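Local coordinates for protein elongation factor 1-gamma 1 (Saccharomyces cerevisiae, PDB 1NHY) that serves as a subunit of the eukaryotic elongation factor 1 complex, contributing here its GST-like domain, and probably helps anchor that complex to other cellular components, at residues Q3-T14 with D43-G54; A92-Q100 with L153-V164. All blocks are in the same frame, centred on the assembly; numbering follows the deposited sequence.

Interaction 1 (Q3-T14 with D43-G54); sequences QGTLYANFRIRT and DFPLKKVPAFVG. With SO4 (sulfate ion), chain B.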
loop_
_atom_site.group_PDB
_atom_site.type_symbol
_atom_site.label_atom_id
_atom_site.label_comp_id
_atom_site.label_asym_id
_atom_site.label_seq_id
_atom_site.Cartn_x
_atom_site.Cartn_y
_atom_site.Cartn_z
ATOM N N GLN A 3 -9.240 21.150 -6.174
ATOM C CA GLN A 3 -8.445 20.157 -6.872
ATOM C C GLN A 3 -9.090 18.814 -7.156
ATOM O O GLN A 3 -8.465 17.943 -7.762
ATOM C CB GLN A 3 -7.146 19.943 -6.128
ATOM C CG GLN A 3 -6.239 21.126 -6.234
ATOM C CD GLN A 3 -4.802 20.734 -6.068
ATOM O OE1 GLN A 3 -4.398 20.268 -5.001
ATOM N NE2 GLN A 3 -4.012 20.901 -7.130
ATOM N N GLY A 4 -10.333 18.634 -6.721
ATOM C CA GLY A 4 -11.001 17.379 -6.988
ATOM C C GLY A 4 -11.435 16.589 -5.779
ATOM O O GLY A 4 -11.171 16.959 -4.643
ATOM N N THR A 5 -12.095 15.474 -6.044
ATOM C CA THR A 5 -12.600 14.616 -4.995
ATOM C C THR A 5 -12.087 13.183 -5.095
ATOM O O THR A 5 -11.986 12.614 -6.178
ATOM C CB THR A 5 -14.117 14.594 -5.040
ATOM O OG1 THR A 5 -14.603 15.934 -4.894
ATOM C CG2 THR A 5 -14.678 13.712 -3.934
ATOM N N LEU A 6 -11.777 12.591 -3.952
ATOM C CA LEU A 6 -11.286 11.234 -3.939
ATOM C C LEU A 6 -12.247 10.303 -3.219
ATOM O O LEU A 6 -12.234 10.226 -2.000
ATOM C CB LEU A 6 -9.919 11.199 -3.260
ATOM C CG LEU A 6 -9.374 9.840 -2.794
ATOM C CD1 LEU A 6 -9.292 8.854 -3.959
ATOM C CD2 LEU A 6 -8.003 10.050 -2.157
ATOM N N TYR A 7 -13.093 9.603 -3.966
ATOM C CA TYR A 7 -14.020 8.659 -3.351
ATOM C C TYR A 7 -13.194 7.468 -2.878
ATOM O O TYR A 7 -12.632 6.727 -3.682
ATOM C CB TYR A 7 -15.053 8.166 -4.360
ATOM C CG TYR A 7 -16.052 9.200 -4.818
ATOM C CD1 TYR A 7 -17.156 9.523 -4.037
ATOM C CD2 TYR A 7 -15.903 9.839 -6.047
ATOM C CE1 TYR A 7 -18.091 10.455 -4.471
ATOM C CE2 TYR A 7 -16.830 10.772 -6.488
ATOM C CZ TYR A 7 -17.924 11.076 -5.694
ATOM O OH TYR A 7 -18.854 11.991 -6.128
ATOM N N ALA A 8 -13.116 7.282 -1.569
ATOM C CA ALA A 8 -12.344 6.178 -1.023
ATOM C C ALA A 8 -12.843 5.751 0.349
ATOM O O ALA A 8 -13.018 6.573 1.246
ATOM C CB ALA A 8 -10.888 6.571 -0.938
ATOM N N ASN A 9 -13.082 4.454 0.498
ATOM C CA ASN A 9 -13.533 3.901 1.761
ATOM C C ASN A 9 -12.269 3.573 2.526
ATOM O O ASN A 9 -11.211 4.112 2.237
ATOM C CB ASN A 9 -14.354 2.622 1.542
ATOM C CG ASN A 9 -13.507 1.433 1.056
ATOM O OD1 ASN A 9 -12.289 1.398 1.213
ATOM N ND2 ASN A 9 -14.173 0.442 0.483
ATOM N N PHE A 10 -12.367 2.671 3.488
ATOM C CA PHE A 10 -11.195 2.297 4.255
ATOM C C PHE A 10 -10.759 0.860 3.977
ATOM O O PHE A 10 -11.026 -0.062 4.741
ATOM C CB PHE A 10 -11.467 2.522 5.738
ATOM C CG PHE A 10 -11.514 3.976 6.132
ATOM C CD1 PHE A 10 -10.425 4.574 6.762
ATOM C CD2 PHE A 10 -12.644 4.753 5.873
ATOM C CE1 PHE A 10 -10.457 5.927 7.136
ATOM C CE2 PHE A 10 -12.692 6.107 6.238
ATOM C CZ PHE A 10 -11.596 6.693 6.873
ATOM N N ARG A 11 -10.115 0.690 2.830
ATOM C CA ARG A 11 -9.579 -0.590 2.395
ATOM C C ARG A 11 -8.114 -0.269 2.190
ATOM O O ARG A 11 -7.768 0.863 1.844
ATOM C CB ARG A 11 -10.205 -1.029 1.068
ATOM C CG ARG A 11 -11.037 -2.301 1.177
ATOM C CD ARG A 11 -11.769 -2.623 -0.125
ATOM N NE ARG A 11 -12.873 -3.561 0.097
ATOM C CZ ARG A 11 -13.878 -3.759 -0.757
ATOM N NH1 ARG A 11 -13.942 -3.091 -1.908
ATOM N NH2 ARG A 11 -14.838 -4.618 -0.447
ATOM N N ILE A 12 -7.252 -1.246 2.415
ATOM C CA ILE A 12 -5.832 -1.012 2.254
ATOM C C ILE A 12 -5.472 -0.204 0.996
ATOM O O ILE A 12 -4.679 0.750 1.070
ATOM C CB ILE A 12 -5.077 -2.347 2.254
ATOM C CG1 ILE A 12 -4.996 -2.873 3.675
ATOM C CG2 ILE A 12 -3.659 -2.165 1.749
ATOM C CD1 ILE A 12 -4.123 -2.015 4.567
ATOM N N ARG A 13 -6.058 -0.561 -0.151
ATOM C CA ARG A 13 -5.759 0.144 -1.398
ATOM C C ARG A 13 -6.111 1.631 -1.347
ATOM O O ARG A 13 -5.743 2.401 -2.230
ATOM C CB ARG A 13 -6.481 -0.518 -2.577
ATOM C CG ARG A 13 -7.978 -0.425 -2.520
ATOM C CD ARG A 13 -8.630 -1.194 -3.654
ATOM N NE ARG A 13 -10.037 -1.443 -3.340
ATOM C CZ ARG A 13 -10.892 -2.110 -4.117
ATOM N NH1 ARG A 13 -10.491 -2.612 -5.284
ATOM N NH2 ARG A 13 -12.155 -2.271 -3.729
ATOM N N THR A 14 -6.809 2.039 -0.296
ATOM C CA THR A 14 -7.198 3.425 -0.150
ATOM C C THR A 14 -6.296 4.191 0.795
ATOM O O THR A 14 -6.238 5.413 0.767
ATOM C CB THR A 14 -8.611 3.522 0.375
ATOM O OG1 THR A 14 -9.521 3.187 -0.674
ATOM C CG2 THR A 14 -8.892 4.917 0.875
ATOM N N ASP A 43 -20.638 9.420 -10.808
ATOM C CA ASP A 43 -19.271 9.607 -11.280
ATOM C C ASP A 43 -18.574 8.307 -11.624
ATOM O O ASP A 43 -17.715 8.274 -12.506
ATOM C CB ASP A 43 -18.450 10.347 -10.225
ATOM C CG ASP A 43 -18.991 11.723 -9.931
ATOM O OD1 ASP A 43 -20.025 12.077 -10.521
ATOM O OD2 ASP A 43 -18.389 12.451 -9.116
ATOM N N PHE A 44 -18.935 7.237 -10.927
ATOM C CA PHE A 44 -18.308 5.947 -11.172
ATOM C C PHE A 44 -19.314 4.817 -11.167
ATOM O O PHE A 44 -19.361 4.012 -10.243
ATOM C CB PHE A 44 -17.218 5.693 -10.127
ATOM C CG PHE A 44 -16.098 6.686 -10.181
ATOM C CD1 PHE A 44 -14.926 6.391 -10.859
ATOM C CD2 PHE A 44 -16.247 7.948 -9.613
ATOM C CE1 PHE A 44 -13.915 7.338 -10.970
ATOM C CE2 PHE A 44 -15.248 8.900 -9.719
ATOM C CZ PHE A 44 -14.081 8.599 -10.400
ATOM N N PRO A 45 -20.142 4.746 -12.213
ATOM C CA PRO A 45 -21.165 3.708 -12.351
ATOM C C PRO A 45 -20.661 2.304 -12.020
ATOM O O PRO A 45 -21.448 1.413 -11.720
ATOM C CB PRO A 45 -21.595 3.857 -13.807
ATOM C CG PRO A 45 -21.540 5.360 -13.989
ATOM C CD PRO A 45 -20.207 5.703 -13.336
ATOM N N LEU A 46 -19.354 2.099 -12.073
ATOM C CA LEU A 46 -18.808 0.794 -11.739
ATOM C C LEU A 46 -18.649 0.695 -10.224
ATOM O O LEU A 46 -18.158 -0.314 -9.705
ATOM C CB LEU A 46 -17.449 0.614 -12.386
ATOM C CG LEU A 46 -17.401 0.900 -13.881
ATOM C CD1 LEU A 46 -15.934 1.031 -14.325
ATOM C CD2 LEU A 46 -18.114 -0.210 -14.634
ATOM N N LYS A 47 -19.055 1.762 -9.531
ATOM C CA LYS A 47 -18.978 1.848 -8.069
ATOM C C LYS A 47 -17.737 1.150 -7.491
ATOM O O LYS A 47 -17.842 0.381 -6.533
ATOM C CB LYS A 47 -20.233 1.240 -7.438
ATOM C CG LYS A 47 -21.525 1.904 -7.849
ATOM C CD LYS A 47 -22.718 1.227 -7.197
ATOM C CE LYS A 47 -24.009 1.933 -7.599
ATOM N NZ LYS A 47 -25.216 1.516 -6.805
ATOM N N LYS A 48 -16.571 1.420 -8.073
ATOM C CA LYS A 48 -15.320 0.823 -7.622
ATOM C C LYS A 48 -14.452 1.891 -6.942
ATOM O O LYS A 48 -14.583 3.084 -7.216
ATOM C CB LYS A 48 -14.596 0.217 -8.826
ATOM C CG LYS A 48 -13.154 -0.190 -8.551
ATOM C CD LYS A 48 -12.229 0.112 -9.753
ATOM C CE LYS A 48 -10.742 0.029 -9.367
ATOM N NZ LYS A 48 -10.385 -1.284 -8.722
ATOM N N VAL A 49 -13.553 1.460 -6.065
ATOM C CA VAL A 49 -12.703 2.392 -5.347
ATOM C C VAL A 49 -11.247 1.893 -5.333
ATOM O O VAL A 49 -11.016 0.687 -5.408
ATOM C CB VAL A 49 -13.274 2.555 -3.921
ATOM C CG1 VAL A 49 -12.208 2.352 -2.885
ATOM C CG2 VAL A 49 -13.928 3.918 -3.793
ATOM N N PRO A 50 -10.245 2.805 -5.278
ATOM C CA PRO A 50 -10.258 4.269 -5.220
ATOM C C PRO A 50 -10.760 4.891 -6.521
ATOM O O PRO A 50 -10.539 4.369 -7.622
ATOM C CB PRO A 50 -8.794 4.615 -4.960
ATOM C CG PRO A 50 -8.285 3.425 -4.261
ATOM C CD PRO A 50 -8.874 2.319 -5.062
ATOM N N ALA A 51 -11.418 6.030 -6.370
ATOM C CA ALA A 51 -11.988 6.758 -7.481
ATOM C C ALA A 51 -11.676 8.241 -7.308
ATOM O O ALA A 51 -11.969 8.837 -6.272
ATOM C CB ALA A 51 -13.478 6.541 -7.495
ATOM N N PHE A 52 -11.073 8.848 -8.317
ATOM C CA PHE A 52 -10.773 10.265 -8.226
ATOM C C PHE A 52 -11.493 11.080 -9.296
ATOM O O PHE A 52 -11.717 10.600 -10.407
ATOM C CB PHE A 52 -9.286 10.511 -8.364
ATOM C CG PHE A 52 -8.929 11.963 -8.290
ATOM C CD1 PHE A 52 -8.843 12.604 -7.065
ATOM C CD2 PHE A 52 -8.716 12.701 -9.449
ATOM C CE1 PHE A 52 -8.554 13.961 -6.997
ATOM C CE2 PHE A 52 -8.426 14.057 -9.389
ATOM C CZ PHE A 52 -8.344 14.686 -8.161
ATOM N N VAL A 53 -11.842 12.319 -8.961
ATOM C CA VAL A 53 -12.525 13.200 -9.894
ATOM C C VAL A 53 -11.959 14.586 -9.764
ATOM O O VAL A 53 -12.077 15.214 -8.715
ATOM C CB VAL A 53 -14.007 13.336 -9.598
ATOM C CG1 VAL A 53 -14.656 14.150 -10.684
ATOM C CG2 VAL A 53 -14.644 11.990 -9.483
ATOM N N GLY A 54 -11.353 15.077 -10.830
ATOM C CA GLY A 54 -10.801 16.413 -10.780
ATOM C C GLY A 54 -11.685 17.345 -11.578
ATOM O O GLY A 54 -12.715 16.918 -12.103
HETATM S S SO4 B . -8.750 -5.209 2.595
HETATM O O1 SO4 B . -8.264 -4.307 1.534
HETATM O O2 SO4 B . -9.978 -5.902 2.142
HETATM O O3 SO4 B . -7.706 -6.217 2.934
HETATM O O4 SO4 B . -9.060 -4.416 3.803
#
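Thr5 with Val53 and Tyr7 with Ala51 are the hydrogen-bonded pairs that zip strand 5-7 to strand 51-53 in the middle of the thioredoxin-like half of the GST fold. The strand axes run antiparallel at 162°, 4.6 Å apart. Thr5 N donates to Val53 O at 2.7 Å and Val53 N returns the bond to Thr5 O at 2.8 Å; Ala51 N reaches Tyr7 O at 3.0 Å, while the reverse bond, Tyr7 N to Ala51 O, is weak.

Apolar contacts fall on both faces. Tyr7 CB meets Ala51 CB at 3.9 Å, and Phe40 of helix 37-43 closes over the same side. On the other face Leu6 CB meets the edge of the Phe52 ring at CD1.

With CG anti to the backbone N (chi1 179°), that ring runs along the facing strand, and a carbonyl oxygen, Gln3 O, lies at its edge, 3.3 Å from Phe52 CZ.

Among the polar side chains, Tyr7 OH donates to Asp43 OD2 at 3.1 Å, entering from above the carboxylate, whose plane is turned 76° from the ring.

A cis peptide bond joins Val49 to Pro50, the cis-proline characteristic of this fold, and Pro50 CG packs against Thr14 OG1 at the start of helix 12-24. Beside it, Val49 O sits 3.0 Å above the guanidinium plane of Arg13, over its centre, rather than in line with an N-H.

Interaction 2 (A92-Q100 with L153-V164); sequences AQAQIIRWQ and LATENISLADLV
Trp99 lays one face of its indole against Leu153, in the tightly packed part of this contact. Leu153 CB stands 4.0 Å from the centroid of the five-membered ring, only 21° off its normal, a CH-pi arrangement. The carbonyl O of Leu153 lies over the same ring toward its rim, 3.2 Å from Trp99 NE1, but the angle is too poor for a hydrogen bond. Phe143 of helix 126-147 meets the indole edge-to-face. An alanine at this position would lack the indole, and the likely result is a gap between helices 90-107 and 126-147, with Leu153 CB and Phe143 both deprived of their aromatic partner.

Small side chains let the backbones come close, with Ile96 CA 5.0 Å from Ala154 CA. Methyl contacts fill the space between: Ala154 CB approaches Ile96 CG1 at 3.8 Å, and Ala161 CB meets Ile96 CG2 at 3.9 Å. Helices 90-107 and 160-175 belong to the all-helical C-terminal domain of the GST fold, and here their segments run nearly parallel, 10° apart. Ser159, at the N-cap of the second helix, gives its N to Asp162 OD2, one half of the S/T-x-x-D capping box known in GSTs; its OG also donates to OD2. Nearby, Gln100 bends at chi2 (74°), which brings NE2 to Leu160 O at 3.3 Å. The donor comes from above the carbonyl plane, on the face opposite Val164 N.

The other end is looser and partly solvent-exposed. Of the Gln95 side chain it is CB that reaches Ala154 CB, at 4.0 Å. Ala92 CB merely grazes Thr155 CG2 at 4.4 Å.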
loop_
_atom_site.group_PDB
_atom_site.type_symbol
_atom_site.label_atom_id
_atom_site.label_comp_id
_atom_site.label_asym_id
_atom_site.label_seq_id
_atom_site.Cartn_x
_atom_site.Cartn_y
_atom_site.Cartn_z
ATOM N N ALA A 92 16.953 6.383 -10.030
ATOM C CA ALA A 92 16.098 6.325 -8.864
ATOM C C ALA A 92 14.649 6.058 -9.225
ATOM O O ALA A 92 13.972 5.220 -8.605
ATOM C CB ALA A 92 16.198 7.602 -8.125
ATOM N N GLN A 93 14.168 6.788 -10.222
ATOM C CA GLN A 93 12.803 6.607 -10.629
ATOM C C GLN A 93 12.570 5.132 -10.885
ATOM O O GLN A 93 11.633 4.541 -10.330
ATOM C CB GLN A 93 12.528 7.394 -11.883
ATOM C CG GLN A 93 12.715 8.875 -11.730
ATOM C CD GLN A 93 12.248 9.607 -12.973
ATOM O OE1 GLN A 93 12.665 9.280 -14.090
ATOM N NE2 GLN A 93 11.373 10.597 -12.796
ATOM N N ALA A 94 13.434 4.532 -11.701
ATOM C CA ALA A 94 13.286 3.117 -12.033
ATOM C C ALA A 94 13.267 2.242 -10.787
ATOM O O ALA A 94 12.344 1.434 -10.578
ATOM C CB ALA A 94 14.398 2.677 -12.952
ATOM N N GLN A 95 14.288 2.405 -9.958
ATOM C CA GLN A 95 14.374 1.631 -8.744
ATOM C C GLN A 95 13.106 1.720 -7.916
ATOM O O GLN A 95 12.652 0.724 -7.346
ATOM C CB GLN A 95 15.560 2.101 -7.934
ATOM C CG GLN A 95 16.826 1.429 -8.360
ATOM C CD GLN A 95 16.724 -0.077 -8.225
ATOM O OE1 GLN A 95 15.977 -0.582 -7.389
ATOM N NE2 GLN A 95 17.487 -0.807 -9.032
ATOM N N ILE A 96 12.526 2.910 -7.849
ATOM C CA ILE A 96 11.313 3.071 -7.077
ATOM C C ILE A 96 10.216 2.202 -7.680
ATOM O O ILE A 96 9.430 1.575 -6.964
ATOM C CB ILE A 96 10.834 4.526 -7.062
ATOM C CG1 ILE A 96 11.894 5.419 -6.409
ATOM C CG2 ILE A 96 9.509 4.610 -6.329
ATOM C CD1 ILE A 96 11.640 6.897 -6.586
ATOM N N ILE A 97 10.176 2.161 -9.005
ATOM C CA ILE A 97 9.179 1.388 -9.730
ATOM C C ILE A 97 9.446 -0.086 -9.556
ATOM O O ILE A 97 8.534 -0.921 -9.590
ATOM C CB ILE A 97 9.228 1.714 -11.220
ATOM C CG1 ILE A 97 9.116 3.225 -11.394
ATOM C CG2 ILE A 97 8.132 0.992 -11.952
ATOM C CD1 ILE A 97 9.036 3.679 -12.805
ATOM N N ARG A 98 10.714 -0.413 -9.379
ATOM C CA ARG A 98 11.062 -1.798 -9.187
ATOM C C ARG A 98 10.350 -2.321 -7.951
ATOM O O ARG A 98 9.530 -3.231 -8.041
ATOM C CB ARG A 98 12.562 -1.941 -9.034
ATOM C CG ARG A 98 12.991 -3.333 -8.724
ATOM C CD ARG A 98 14.485 -3.414 -8.748
ATOM N NE ARG A 98 14.972 -4.177 -7.609
ATOM C CZ ARG A 98 16.193 -4.684 -7.517
ATOM N NH1 ARG A 98 17.068 -4.509 -8.523
ATOM N NH2 ARG A 98 16.529 -5.361 -6.416
ATOM N N TRP A 99 10.639 -1.734 -6.796
ATOM C CA TRP A 99 9.990 -2.194 -5.582
ATOM C C TRP A 99 8.508 -1.966 -5.637
ATOM O O TRP A 99 7.718 -2.808 -5.189
ATOM C CB TRP A 99 10.601 -1.513 -4.392
ATOM C CG TRP A 99 11.993 -1.970 -4.247
ATOM C CD1 TRP A 99 13.106 -1.404 -4.795
ATOM C CD2 TRP A 99 12.432 -3.117 -3.517
ATOM N NE1 TRP A 99 14.220 -2.127 -4.447
ATOM C CE2 TRP A 99 13.835 -3.186 -3.663
ATOM C CE3 TRP A 99 11.773 -4.097 -2.748
ATOM C CZ2 TRP A 99 14.601 -4.195 -3.062
ATOM C CZ3 TRP A 99 12.524 -5.094 -2.155
ATOM C CH2 TRP A 99 13.929 -5.139 -2.314
ATOM N N GLN A 100 8.133 -0.828 -6.209
ATOM C CA GLN A 100 6.734 -0.504 -6.378
ATOM C C GLN A 100 6.074 -1.739 -6.982
ATOM O O GLN A 100 4.930 -2.063 -6.689
ATOM C CB GLN A 100 6.593 0.658 -7.344
ATOM C CG GLN A 100 5.282 1.360 -7.199
ATOM C CD GLN A 100 5.256 2.183 -5.954
ATOM O OE1 GLN A 100 5.700 3.330 -5.954
ATOM N NE2 GLN A 100 4.766 1.603 -4.863
ATOM N N LEU A 153 13.414 1.076 0.714
ATOM C CA LEU A 153 13.503 0.146 -0.407
ATOM C C LEU A 153 14.252 0.608 -1.651
ATOM O O LEU A 153 15.158 -0.067 -2.120
ATOM C CB LEU A 153 12.105 -0.298 -0.820
ATOM C CG LEU A 153 11.245 -0.946 0.252
ATOM C CD1 LEU A 153 9.853 -1.249 -0.305
ATOM C CD2 LEU A 153 11.929 -2.200 0.727
ATOM N N ALA A 154 13.890 1.757 -2.196
ATOM C CA ALA A 154 14.535 2.192 -3.422
ATOM C C ALA A 154 15.455 3.375 -3.278
ATOM O O ALA A 154 16.145 3.725 -4.231
ATOM C CB ALA A 154 13.482 2.502 -4.483
ATOM N N THR A 155 15.488 3.995 -2.103
ATOM C CA THR A 155 16.337 5.181 -1.926
ATOM C C THR A 155 16.701 5.461 -0.469
ATOM O O THR A 155 16.591 4.576 0.385
ATOM C CB THR A 155 15.629 6.412 -2.519
ATOM O OG1 THR A 155 14.333 6.551 -1.914
ATOM C CG2 THR A 155 15.444 6.246 -4.031
ATOM N N GLU A 156 17.168 6.669 -0.169
ATOM C CA GLU A 156 17.481 6.960 1.228
ATOM C C GLU A 156 16.441 7.922 1.774
ATOM O O GLU A 156 16.737 8.786 2.594
ATOM C CB GLU A 156 18.888 7.524 1.381
ATOM C CG GLU A 156 19.968 6.526 1.034
ATOM C CD GLU A 156 20.050 5.336 1.995
ATOM O OE1 GLU A 156 19.056 4.584 2.165
ATOM O OE2 GLU A 156 21.130 5.137 2.586
ATOM N N ASN A 157 15.212 7.747 1.299
ATOM C CA ASN A 157 14.069 8.554 1.700
ATOM C C ASN A 157 12.839 7.703 1.540
ATOM O O ASN A 157 12.831 6.775 0.727
ATOM C CB ASN A 157 13.919 9.739 0.780
ATOM C CG ASN A 157 14.839 10.852 1.132
ATOM O OD1 ASN A 157 14.743 11.422 2.221
ATOM N ND2 ASN A 157 15.739 11.187 0.217
ATOM N N ILE A 158 11.796 7.984 2.307
ATOM C CA ILE A 158 10.587 7.204 2.118
ATOM C C ILE A 158 10.062 7.579 0.732
ATOM O O ILE A 158 9.733 8.735 0.479
ATOM C CB ILE A 158 9.509 7.537 3.143
ATOM C CG1 ILE A 158 9.887 6.928 4.492
ATOM C CG2 ILE A 158 8.146 7.055 2.638
ATOM C CD1 ILE A 158 8.816 7.074 5.549
ATOM N N SER A 159 9.991 6.599 -0.156
ATOM C CA SER A 159 9.511 6.812 -1.517
ATOM C C SER A 159 8.149 6.180 -1.717
ATOM O O SER A 159 7.714 5.319 -0.941
ATOM C CB SER A 159 10.480 6.178 -2.521
ATOM O OG SER A 159 10.832 4.857 -2.119
ATOM N N LEU A 160 7.483 6.594 -2.779
ATOM C CA LEU A 160 6.194 6.032 -3.100
ATOM C C LEU A 160 6.275 4.509 -2.942
ATOM O O LEU A 160 5.284 3.871 -2.572
ATOM C CB LEU A 160 5.824 6.371 -4.530
ATOM C CG LEU A 160 4.334 6.515 -4.833
ATOM C CD1 LEU A 160 4.117 5.982 -6.229
ATOM C CD2 LEU A 160 3.456 5.765 -3.832
ATOM N N ALA A 161 7.447 3.923 -3.216
ATOM C CA ALA A 161 7.609 2.471 -3.078
ATOM C C ALA A 161 7.349 2.022 -1.638
ATOM O O ALA A 161 6.451 1.216 -1.372
ATOM C CB ALA A 161 8.992 2.049 -3.492
ATOM N N ASP A 162 8.141 2.541 -0.711
ATOM C CA ASP A 162 7.980 2.201 0.693
ATOM C C ASP A 162 6.538 2.351 1.123
ATOM O O ASP A 162 5.989 1.471 1.775
ATOM C CB ASP A 162 8.845 3.115 1.522
ATOM C CG ASP A 162 10.275 3.074 1.086
ATOM O OD1 ASP A 162 10.905 2.031 1.325
ATOM O OD2 ASP A 162 10.764 4.063 0.494
ATOM N N LEU A 163 5.920 3.467 0.755
ATOM C CA LEU A 163 4.537 3.670 1.136
ATOM C C LEU A 163 3.666 2.505 0.726
ATOM O O LEU A 163 3.057 1.859 1.565
ATOM C CB LEU A 163 4.000 4.953 0.522
ATOM C CG LEU A 163 4.608 6.205 1.159
ATOM C CD1 LEU A 163 3.970 7.428 0.530
ATOM C CD2 LEU A 163 4.379 6.206 2.667
ATOM N N VAL A 164 3.614 2.230 -0.568
ATOM C CA VAL A 164 2.800 1.135 -1.055
ATOM C C VAL A 164 3.213 -0.187 -0.456
ATOM O O VAL A 164 2.403 -0.878 0.155
ATOM C CB VAL A 164 2.879 1.049 -2.561
ATOM C CG1 VAL A 164 2.307 -0.277 -3.044
ATOM C CG2 VAL A 164 2.120 2.223 -3.155
#

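Overall arrangement
The two contacts occupy different halves of the GST-like domain and share no helix or strand segment: their centres lie 24 Å apart, and their nearest atoms, about 6 Å apart, do not touch. Both are largely buried, with no fully exposed residue among those that touch. Interaction 1, in the thioredoxin-like half, is built on paired backbone bonds between strands; interaction 2, in the helical half, has a single hydrogen bond across its segments and depends on aliphatic and indole packing. The halves nevertheless adjoin, since Ile12 of interaction 1 rests on Ser167, Thr170 and Arg171, further along the helix that Ser159 caps in interaction 2.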